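PDB 6W1K: 2-oxoadipate dioxygenase/decarboxylase, chloroplastic/amyloplastic from Oryza sativa, which catalyses the iron(II)-dependent decarboxylation and hydroxylation of 2-oxoadipate to D-2-hydroxyglutarate, a step of lysine catabolism. Local coordinates for residues R48-D53 with S205-I210; Y70-L75 with I122-L127; K167-D172 with F253-T258. One frame throughout, in Å; residues are numbered along the deposited sequence.

Contact 1: R48-D53 with S205-I210. With SO4 (sulfate ion), chain G; SO4 (sulfate ion), chain H.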
loop_
_atom_site.group_PDB
_atom_site.type_symbol
_atom_site.label_atom_id
_atom_site.label_comp_id
_atom_site.label_asym_id
_atom_site.label_seq_id
_atom_site.Cartn_x
_atom_site.Cartn_y
_atom_site.Cartn_z
ATOM N N ARG A 48 6.373 16.336 -8.643
ATOM C CA ARG A 48 5.516 17.492 -8.883
ATOM C C ARG A 48 6.290 18.594 -9.592
ATOM O O ARG A 48 5.786 19.198 -10.543
ATOM C CB ARG A 48 4.935 18.000 -7.564
ATOM C CG ARG A 48 4.267 19.373 -7.660
ATOM C CD ARG A 48 2.921 19.305 -8.370
ATOM N NE ARG A 48 2.216 20.591 -8.368
ATOM C CZ ARG A 48 1.414 21.004 -7.392
ATOM N NH1 ARG A 48 1.205 20.230 -6.332
ATOM N NH2 ARG A 48 0.814 22.189 -7.474
ATOM N N SER A 49 7.531 18.853 -9.157
ATOM C CA SER A 49 8.326 19.916 -9.762
ATOM C C SER A 49 8.699 19.578 -11.198
ATOM O O SER A 49 8.723 20.455 -12.067
ATOM C CB SER A 49 9.598 20.154 -8.946
ATOM O OG SER A 49 9.303 20.644 -7.651
ATOM N N TYR A 50 9.006 18.311 -11.458
ATOM C CA TYR A 50 9.428 17.888 -12.787
ATOM C C TYR A 50 8.255 17.784 -13.763
ATOM O O TYR A 50 8.357 18.205 -14.915
ATOM C CB TYR A 50 10.134 16.540 -12.671
ATOM C CG TYR A 50 10.730 16.047 -13.958
ATOM C CD1 TYR A 50 12.038 16.379 -14.310
ATOM C CD2 TYR A 50 9.999 15.242 -14.816
ATOM C CE1 TYR A 50 12.602 15.927 -15.495
ATOM C CE2 TYR A 50 10.551 14.783 -16.005
ATOM C CZ TYR A 50 11.856 15.126 -16.335
ATOM O OH TYR A 50 12.405 14.680 -17.514
ATOM N N ASP A 51 7.142 17.211 -13.324
ATOM C CA ASP A 51 6.069 16.848 -14.233
ATOM C C ASP A 51 4.889 17.801 -14.198
ATOM O O ASP A 51 4.115 17.836 -15.162
ATOM C CB ASP A 51 5.560 15.443 -13.893
ATOM C CG ASP A 51 4.625 14.892 -14.945
ATOM O OD1 ASP A 51 3.398 15.079 -14.814
ATOM O OD2 ASP A 51 5.130 14.266 -15.897
ATOM N N GLY A 52 4.712 18.547 -13.120
ATOM C CA GLY A 52 3.516 19.348 -12.947
ATOM C C GLY A 52 2.546 18.685 -11.992
ATOM O O GLY A 52 2.824 17.641 -11.401
ATOM N N ASP A 53 1.372 19.300 -11.851
ATOM C CA ASP A 53 0.372 18.858 -10.865
ATOM C C ASP A 53 -0.446 17.706 -11.439
ATOM O O ASP A 53 -1.614 17.837 -11.817
ATOM C CB ASP A 53 -0.522 20.030 -10.471
ATOM C CG ASP A 53 -1.440 19.699 -9.313
ATOM O OD1 ASP A 53 -1.218 18.643 -8.680
ATOM O OD2 ASP A 53 -2.377 20.491 -9.044
ATOM N N SER A 205 4.934 14.156 -18.501
ATOM C CA SER A 205 6.272 14.275 -19.068
ATOM C C SER A 205 6.821 12.886 -19.411
ATOM O O SER A 205 6.124 11.871 -19.344
ATOM C CB SER A 205 7.186 15.016 -18.097
ATOM O OG SER A 205 7.524 14.161 -17.023
ATOM N N ASP A 206 8.108 12.822 -19.748
ATOM C CA ASP A 206 8.704 11.567 -20.194
ATOM C C ASP A 206 8.801 10.527 -19.078
ATOM O O ASP A 206 8.932 9.333 -19.373
ATOM C CB ASP A 206 10.090 11.851 -20.800
ATOM C CG ASP A 206 11.139 12.192 -19.746
ATOM O OD1 ASP A 206 12.298 11.755 -19.912
ATOM O OD2 ASP A 206 10.810 12.879 -18.752
ATOM N N ILE A 207 8.718 10.932 -17.812
ATOM C CA ILE A 207 8.787 9.960 -16.730
ATOM C C ILE A 207 7.447 9.251 -16.542
ATOM O O ILE A 207 7.284 8.453 -15.615
ATOM C CB ILE A 207 9.248 10.620 -15.419
ATOM C CG1 ILE A 207 8.300 11.743 -15.002
ATOM C CG2 ILE A 207 10.662 11.190 -15.580
ATOM C CD1 ILE A 207 8.474 12.155 -13.528
ATOM N N ARG A 208 6.483 9.520 -17.422
ATOM C CA ARG A 208 5.288 8.682 -17.461
ATOM C C ARG A 208 5.610 7.241 -17.851
ATOM O O ARG A 208 4.848 6.332 -17.505
ATOM C CB ARG A 208 4.268 9.271 -18.439
ATOM C CG ARG A 208 4.616 9.091 -19.904
ATOM C CD ARG A 208 3.560 9.808 -20.753
ATOM N NE ARG A 208 3.781 9.634 -22.182
ATOM C CZ ARG A 208 4.660 10.328 -22.891
ATOM N NH1 ARG A 208 5.408 11.253 -22.308
ATOM N NH2 ARG A 208 4.796 10.093 -24.187
ATOM N N SER A 209 6.702 7.011 -18.572
ATOM C CA SER A 209 7.184 5.657 -18.787
ATOM C C SER A 209 7.969 5.199 -17.561
ATOM O O SER A 209 8.869 5.905 -17.094
ATOM C CB SER A 209 8.061 5.586 -20.035
ATOM O OG SER A 209 8.709 4.327 -20.087
ATOM N N ILE A 210 7.630 4.018 -17.041
ATOM C CA ILE A 210 8.153 3.639 -15.725
ATOM C C ILE A 210 9.660 3.401 -15.779
ATOM O O ILE A 210 10.371 3.638 -14.793
ATOM C CB ILE A 210 7.399 2.410 -15.179
ATOM C CG1 ILE A 210 7.755 2.208 -13.696
ATOM C CG2 ILE A 210 7.663 1.210 -16.037
ATOM C CD1 ILE A 210 6.706 1.403 -12.935
HETATM S S SO4 G . 2.459 23.584 -10.837
HETATM O O1 SO4 G . 1.006 23.509 -10.705
HETATM O O2 SO4 G . 2.814 23.624 -12.254
HETATM O O3 SO4 G . 3.077 22.416 -10.213
HETATM O O4 SO4 G . 2.937 24.800 -10.179
HETATM S S SO4 H . 7.975 12.734 -24.666
HETATM O O1 SO4 H . 6.872 12.352 -25.547
HETATM O O2 SO4 H . 7.503 13.710 -23.686
HETATM O O3 SO4 H . 8.491 11.547 -23.984
HETATM O O4 SO4 H . 9.034 13.342 -25.470
#

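Contact 2: Y70-L75 with I122-L127. With OOG (2-oxoadipic acid), chain F.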
loop_
_atom_site.group_PDB
_atom_site.type_symbol
_atom_site.label_atom_id
_atom_site.label_comp_id
_atom_site.label_asym_id
_atom_site.label_seq_id
_atom_site.Cartn_x
_atom_site.Cartn_y
_atom_site.Cartn_z
ATOM N N TYR A 70 -8.251 -8.675 14.091
ATOM C CA TYR A 70 -7.310 -7.585 13.806
ATOM C C TYR A 70 -6.863 -7.551 12.346
ATOM O O TYR A 70 -6.035 -6.703 11.973
ATOM C CB TYR A 70 -6.103 -7.689 14.763
ATOM C CG TYR A 70 -6.379 -6.945 16.065
ATOM C CD1 TYR A 70 -7.171 -7.508 17.064
ATOM C CD2 TYR A 70 -5.933 -5.631 16.253
ATOM C CE1 TYR A 70 -7.490 -6.795 18.211
ATOM C CE2 TYR A 70 -6.257 -4.910 17.401
ATOM C CZ TYR A 70 -7.039 -5.486 18.355
ATOM O OH TYR A 70 -7.332 -4.754 19.480
ATOM N N GLY A 71 -7.400 -8.429 11.510
ATOM C CA GLY A 71 -6.925 -8.625 10.146
ATOM C C GLY A 71 -7.579 -7.716 9.126
ATOM O O GLY A 71 -7.963 -6.583 9.415
ATOM N N ILE A 72 -7.670 -8.224 7.900
ATOM C CA ILE A 72 -8.162 -7.426 6.783
ATOM C C ILE A 72 -9.495 -6.764 7.137
ATOM O O ILE A 72 -9.712 -5.586 6.848
ATOM C CB ILE A 72 -8.281 -8.294 5.532
ATOM C CG1 ILE A 72 -6.902 -8.738 5.054
ATOM C CG2 ILE A 72 -8.978 -7.535 4.419
ATOM C CD1 ILE A 72 -6.949 -9.884 4.095
ATOM N N LYS A 73 -10.391 -7.502 7.794
ATOM C CA LYS A 73 -11.728 -6.980 8.028
ATOM C C LYS A 73 -11.723 -5.733 8.911
ATOM O O LYS A 73 -12.659 -4.921 8.824
ATOM C CB LYS A 73 -12.590 -8.070 8.644
ATOM C CG LYS A 73 -12.102 -8.528 9.997
ATOM C CD LYS A 73 -13.149 -9.384 10.711
ATOM C CE LYS A 73 -12.992 -10.844 10.398
ATOM N NZ LYS A 73 -13.456 -11.705 11.530
ATOM N N SER A 74 -10.684 -5.547 9.740
ATOM C CA SER A 74 -10.669 -4.425 10.666
ATOM C C SER A 74 -10.519 -3.102 9.928
ATOM O O SER A 74 -10.979 -2.062 10.417
ATOM C CB SER A 74 -9.555 -4.623 11.713
ATOM O OG SER A 74 -8.264 -4.418 11.159
ATOM N N LEU A 75 -9.915 -3.120 8.749
ATOM C CA LEU A 75 -9.872 -1.936 7.898
ATOM C C LEU A 75 -10.876 -1.978 6.765
ATOM O O LEU A 75 -11.349 -0.925 6.330
ATOM C CB LEU A 75 -8.495 -1.771 7.268
ATOM C CG LEU A 75 -7.464 -1.021 8.094
ATOM C CD1 LEU A 75 -6.110 -1.257 7.394
ATOM C CD2 LEU A 75 -7.830 0.436 8.214
ATOM N N ILE A 122 -7.401 0.064 -2.847
ATOM C CA ILE A 122 -6.864 -0.279 -1.537
ATOM C C ILE A 122 -6.415 -1.736 -1.550
ATOM O O ILE A 122 -7.153 -2.611 -1.993
ATOM C CB ILE A 122 -7.885 -0.043 -0.396
ATOM C CG1 ILE A 122 -8.506 1.350 -0.464
ATOM C CG2 ILE A 122 -7.186 -0.263 0.941
ATOM C CD1 ILE A 122 -7.621 2.449 -0.048
ATOM N N PHE A 123 -5.197 -1.988 -1.069
ATOM C CA PHE A 123 -4.606 -3.322 -0.978
ATOM C C PHE A 123 -4.372 -3.575 0.512
ATOM O O PHE A 123 -3.668 -2.795 1.155
ATOM C CB PHE A 123 -3.292 -3.382 -1.780
ATOM C CG PHE A 123 -2.672 -4.747 -1.870
ATOM C CD1 PHE A 123 -1.966 -5.291 -0.790
ATOM C CD2 PHE A 123 -2.770 -5.481 -3.046
ATOM C CE1 PHE A 123 -1.378 -6.565 -0.890
ATOM C CE2 PHE A 123 -2.195 -6.749 -3.155
ATOM C CZ PHE A 123 -1.507 -7.295 -2.076
ATOM N N ILE A 124 -5.009 -4.614 1.078
ATOM C CA ILE A 124 -4.918 -4.885 2.513
ATOM C C ILE A 124 -4.478 -6.333 2.680
ATOM O O ILE A 124 -5.128 -7.247 2.159
ATOM C CB ILE A 124 -6.237 -4.665 3.258
ATOM C CG1 ILE A 124 -6.796 -3.267 2.958
ATOM C CG2 ILE A 124 -5.992 -4.810 4.738
ATOM C CD1 ILE A 124 -8.188 -3.001 3.516
ATOM N N SER A 125 -3.382 -6.534 3.367
ATOM C CA SER A 125 -2.879 -7.878 3.608
ATOM C C SER A 125 -2.997 -8.185 5.100
ATOM O O SER A 125 -3.184 -7.286 5.936
ATOM C CB SER A 125 -1.450 -8.005 3.094
ATOM O OG SER A 125 -0.596 -7.102 3.741
ATOM N N GLU A 126 -2.964 -9.476 5.421
ATOM C CA GLU A 126 -2.896 -9.904 6.810
ATOM C C GLU A 126 -1.931 -11.074 6.958
ATOM O O GLU A 126 -1.833 -11.928 6.081
ATOM C CB GLU A 126 -4.274 -10.320 7.353
ATOM C CG GLU A 126 -4.875 -11.564 6.727
ATOM C CD GLU A 126 -6.330 -11.830 7.153
ATOM O OE1 GLU A 126 -6.982 -10.963 7.787
ATOM O OE2 GLU A 126 -6.828 -12.921 6.838
ATOM N N LEU A 127 -1.248 -11.112 8.090
ATOM C CA LEU A 127 -0.424 -12.266 8.444
ATOM C C LEU A 127 -1.289 -13.397 8.998
ATOM O O LEU A 127 -2.136 -13.180 9.877
ATOM C CB LEU A 127 0.610 -11.824 9.469
ATOM C CG LEU A 127 1.596 -12.886 9.977
ATOM C CD1 LEU A 127 2.614 -13.312 8.974
ATOM C CD2 LEU A 127 2.264 -12.231 11.200
HETATM C C2 OOG F . 1.994 -4.662 -0.017
HETATM C C3 OOG F . 2.874 -5.178 -1.156
HETATM C C4 OOG F . 2.006 -5.597 -2.348
HETATM C C6 OOG F . 1.494 -4.486 -4.697
HETATM O O4 OOG F . 1.368 -5.605 -5.254
HETATM O O3 OOG F . 1.556 -3.450 -5.394
HETATM C C5 OOG F . 1.572 -4.388 -3.178
HETATM C C1 OOG F . 2.794 -4.448 1.276
HETATM O O1 OOG F . 2.235 -4.362 2.313
HETATM O O2 OOG F . 4.186 -4.345 1.263
HETATM O O5 OOG F . 1.291 -3.370 -2.654
HETATM O O HOH W 1 -9.720 -10.457 8.334
#

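Contact 3: K167-D172 with F253-T258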
loop_
_atom_site.group_PDB
_atom_site.type_symbol
_atom_site.label_atom_id
_atom_site.label_comp_id
_atom_site.label_asym_id
_atom_site.label_seq_id
_atom_site.Cartn_x
_atom_site.Cartn_y
_atom_site.Cartn_z
ATOM N N LYS A 167 3.176 -0.318 23.536
ATOM C CA LYS A 167 4.455 -0.181 22.850
ATOM C C LYS A 167 5.247 -1.469 23.034
ATOM O O LYS A 167 5.308 -1.988 24.145
ATOM C CB LYS A 167 5.251 0.986 23.429
ATOM C CG LYS A 167 6.200 1.667 22.459
ATOM C CD LYS A 167 6.862 2.914 23.085
ATOM C CE LYS A 167 6.832 4.110 22.109
ATOM N NZ LYS A 167 8.120 4.912 22.082
ATOM N N PRO A 168 5.856 -2.002 21.985
ATOM C CA PRO A 168 6.555 -3.293 22.116
ATOM C C PRO A 168 7.883 -3.168 22.834
ATOM O O PRO A 168 8.510 -2.103 22.853
ATOM C CB PRO A 168 6.784 -3.723 20.665
ATOM C CG PRO A 168 6.145 -2.690 19.812
ATOM C CD PRO A 168 5.827 -1.495 20.605
ATOM N N ILE A 169 8.300 -4.284 23.477
ATOM C CA ILE A 169 9.650 -4.401 24.010
ATOM C C ILE A 169 10.533 -4.954 22.904
ATOM O O ILE A 169 10.089 -5.719 22.040
ATOM C CB ILE A 169 9.728 -5.277 25.281
ATOM C CG1 ILE A 169 9.366 -6.718 24.942
ATOM C CG2 ILE A 169 8.782 -4.727 26.346
ATOM C CD1 ILE A 169 9.330 -7.630 26.116
ATOM N N TYR A 170 11.807 -4.575 22.954
ATOM C CA TYR A 170 12.720 -4.889 21.861
ATOM C C TYR A 170 12.863 -6.398 21.686
ATOM O O TYR A 170 12.920 -6.893 20.558
ATOM C CB TYR A 170 14.098 -4.251 22.126
ATOM C CG TYR A 170 15.064 -4.458 20.963
ATOM C CD1 TYR A 170 14.669 -4.163 19.681
ATOM C CD2 TYR A 170 16.354 -4.959 21.151
ATOM C CE1 TYR A 170 15.521 -4.369 18.591
ATOM C CE2 TYR A 170 17.218 -5.151 20.062
ATOM C CZ TYR A 170 16.788 -4.862 18.785
ATOM O OH TYR A 170 17.632 -5.049 17.703
ATOM N N SER A 171 12.953 -7.138 22.795
ATOM C CA SER A 171 13.118 -8.583 22.715
ATOM C C SER A 171 12.014 -9.208 21.871
ATOM O O SER A 171 12.258 -10.146 21.106
ATOM C CB SER A 171 13.113 -9.200 24.109
ATOM O OG SER A 171 11.920 -8.888 24.803
ATOM N N ASP A 172 10.794 -8.701 21.987
ATOM C CA ASP A 172 9.706 -9.287 21.212
ATOM C C ASP A 172 9.862 -8.961 19.730
ATOM O O ASP A 172 9.599 -9.808 18.864
ATOM C CB ASP A 172 8.360 -8.793 21.724
ATOM C CG ASP A 172 7.943 -9.415 23.074
ATOM O OD1 ASP A 172 8.506 -10.457 23.467
ATOM O OD2 ASP A 172 7.015 -8.853 23.716
ATOM N N PHE A 253 11.828 1.416 22.281
ATOM C CA PHE A 253 10.961 0.357 22.756
ATOM C C PHE A 253 10.628 0.532 24.245
ATOM O O PHE A 253 11.259 1.302 24.985
ATOM C CB PHE A 253 11.627 -0.996 22.468
ATOM C CG PHE A 253 11.730 -1.285 21.000
ATOM C CD1 PHE A 253 12.793 -0.786 20.245
ATOM C CD2 PHE A 253 10.757 -2.037 20.360
ATOM C CE1 PHE A 253 12.883 -1.043 18.900
ATOM C CE2 PHE A 253 10.841 -2.288 18.998
ATOM C CZ PHE A 253 11.894 -1.790 18.275
ATOM N N ALA A 254 9.613 -0.219 24.676
ATOM C CA ALA A 254 9.048 -0.048 26.002
ATOM C C ALA A 254 10.031 -0.379 27.105
ATOM O O ALA A 254 9.846 0.093 28.231
ATOM C CB ALA A 254 7.800 -0.910 26.176
ATOM N N ASP A 255 11.037 -1.213 26.840
ATOM C CA ASP A 255 12.044 -1.528 27.850
ATOM C C ASP A 255 13.210 -0.545 27.832
ATOM O O ASP A 255 14.250 -0.831 28.430
ATOM C CB ASP A 255 12.562 -2.970 27.678
ATOM C CG ASP A 255 12.831 -3.369 26.212
ATOM O OD1 ASP A 255 12.609 -2.591 25.255
ATOM O OD2 ASP A 255 13.262 -4.520 26.018
ATOM N N GLY A 256 13.069 0.588 27.124
ATOM C CA GLY A 256 14.067 1.638 27.121
ATOM C C GLY A 256 15.078 1.570 25.991
ATOM O O GLY A 256 15.823 2.543 25.780
ATOM N N ILE A 257 15.095 0.479 25.238
ATOM C CA ILE A 257 16.102 0.252 24.207
ATOM C C ILE A 257 15.719 1.004 22.942
ATOM O O ILE A 257 14.578 0.911 22.459
ATOM C CB ILE A 257 16.255 -1.254 23.943
ATOM C CG1 ILE A 257 16.812 -1.936 25.193
ATOM C CG2 ILE A 257 17.142 -1.516 22.715
ATOM C CD1 ILE A 257 16.732 -3.434 25.129
ATOM N N THR A 258 16.669 1.756 22.393
ATOM C CA THR A 258 16.453 2.486 21.145
ATOM C C THR A 258 17.146 1.731 20.017
ATOM O O THR A 258 18.357 1.494 20.083
ATOM C CB THR A 258 17.001 3.913 21.231
ATOM O OG1 THR A 258 16.293 4.639 22.240
ATOM C CG2 THR A 258 16.845 4.625 19.905
HETATM O O HOH W 2 14.536 -6.554 25.436
#

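Contact 1: R48-D53 with S205-I210
Y50 and D51 both hold CG anti to the backbone N (chi1 -175° for Y50), which carries the phenol and the carboxylate off the end of helix 38-51 toward S205-I207. S205 answers with OG turned back between its own N and carbonyl carbon (chi1 74°), and one oxygen of D51 thereby takes two donors from a single residue. S205 N meets D51 OD2 at 2.6 Å on the syn side of the carboxylate, somewhat out of its plane, while S205 OG reaches the same OD2 at 2.6 Å through the anti lone pair. The other oxygen, OD1, accepts from H54 ND1 and I204 N, so the buried carboxylate is gripped at both ends and its rotation is fixed. The contact ties the C-terminus of helix 38-51, where G52 leaves the helix with positive phi, to a short 3-10 turn that leads from strand 195-199 toward helix 210-219, with S209 at the N-cap position of that helix. Y50 lies across D206 at about a right angle, and its OH donates to D206 OD2 at 2.7 Å; that oxygen sits at the ring edge, with ring and carboxylate planes 33° apart. Beside this polar pair, I207 packs CG2 against Y50 CE2 at 3.6 Å and CD1 against Y50 CD2 at 3.7 Å, and F216 of helix 210-219 meets the same ring. The turn is braced from within: R208 N and R208 NH1 approach S205 O from opposite faces of its carbonyl plane, NH1 at 3.1 Å.

Contact 2: Y70-L75 with I122-L127
The start of helix 72-81 lies against strand 121-127, the closest backbone approach being G71 CA to E126 CA at 5.4 Å. S74 N and L75 N already make turn bonds back to G71 O and I72 O. Across this approach I72 N donates almost straight (169°) to E126 OE1 at 2.8 Å, meeting the carboxylate on its anti side. With a chi1 of 67°, E126 tucks CG in close to its own backbone and then runs extended, which brings OE1 beside the first turn, 3.3 Å from G71 CA. Water 1 links OE1 to K73 N, giving the helix start a second tie to the same oxygen, while OE2 forms a salt bridge with R98 of the adjoining strand. In this glyoxalase-clan protein the helix packs on one face of the mixed sheet, whose other face carries F123 toward 2-oxoadipate: C4 of the ligand stands over the F123 ring, 3.8 Å from CE1. The I72 and E126 side chains run roughly perpendicular, I72 CD1 3.7 Å from E126 CG, and I72 sets its CG1 4.0 Å from I124 CG2. One turn on, L75 CB rests on I124 CD1 at 4.0 Å.

Contact 3: K167-D172 with F253-T258
The chain entering helix 170-179 runs beside a type I beta turn, F253-G256, with I169 CA and A254 CA 4.8 Å apart. This turn opens the hairpin connection between strands 248-252 and 258-271, which pair antiparallel, and F253 N bonds to I257 O, just beyond the turn. A254 N donates to P168 O at 2.8 Å. D255 then reaches over the helix start: a chi1 of 43° folds its carboxylate back over the backbone, and OD1 accepts from Y170 N at 3.1 Å on the syn side, while OD2 adds a longer, weak bond to the same N-H. The carboxylate thus occupies the N-terminal end of the helix, where its negative charge probably interacts favourably with the helix dipole. Water 2, beside D255 OD2, accepts a weak bond from S171 N, 3.1 Å away. F253 turns one ring face to Y170: CA of Y170 makes a CH-pi contact over that face, and Y170 CD1 stands above the rim, 3.7 Å from F253 CE1. The two rings are oblique, planes at 55°. Further out, A254 CB fits against I169 CG2, and K167 turns its ammonium to T252 O. The I257 side chain stands nearly perpendicular to that of Y170 and touches it through a methyl, I257 CG2 being 3.9 Å from Y170 CD2.

Contact 2 is the one that reaches the active site: F123 lines the 2-oxoadipate pocket, and the S125 side chain lies about 4 Å from that of R63, which binds the substrate, and about 10 Å from the nickel ion held by H195, H59 and E267. Contacts 1 and 3 lie away from these sites, with centres about 21 and 26 Å from the centre of the chain and about 42 Å from each other. Contact 2 is nested within the loop closed by contact 1, on the opposite side of the chain's centre, their centres about 32 Å apart. Contact 3 follows contact 2 in series, nearest atoms about 11 Å apart, and its segments alternate with those of contact 1.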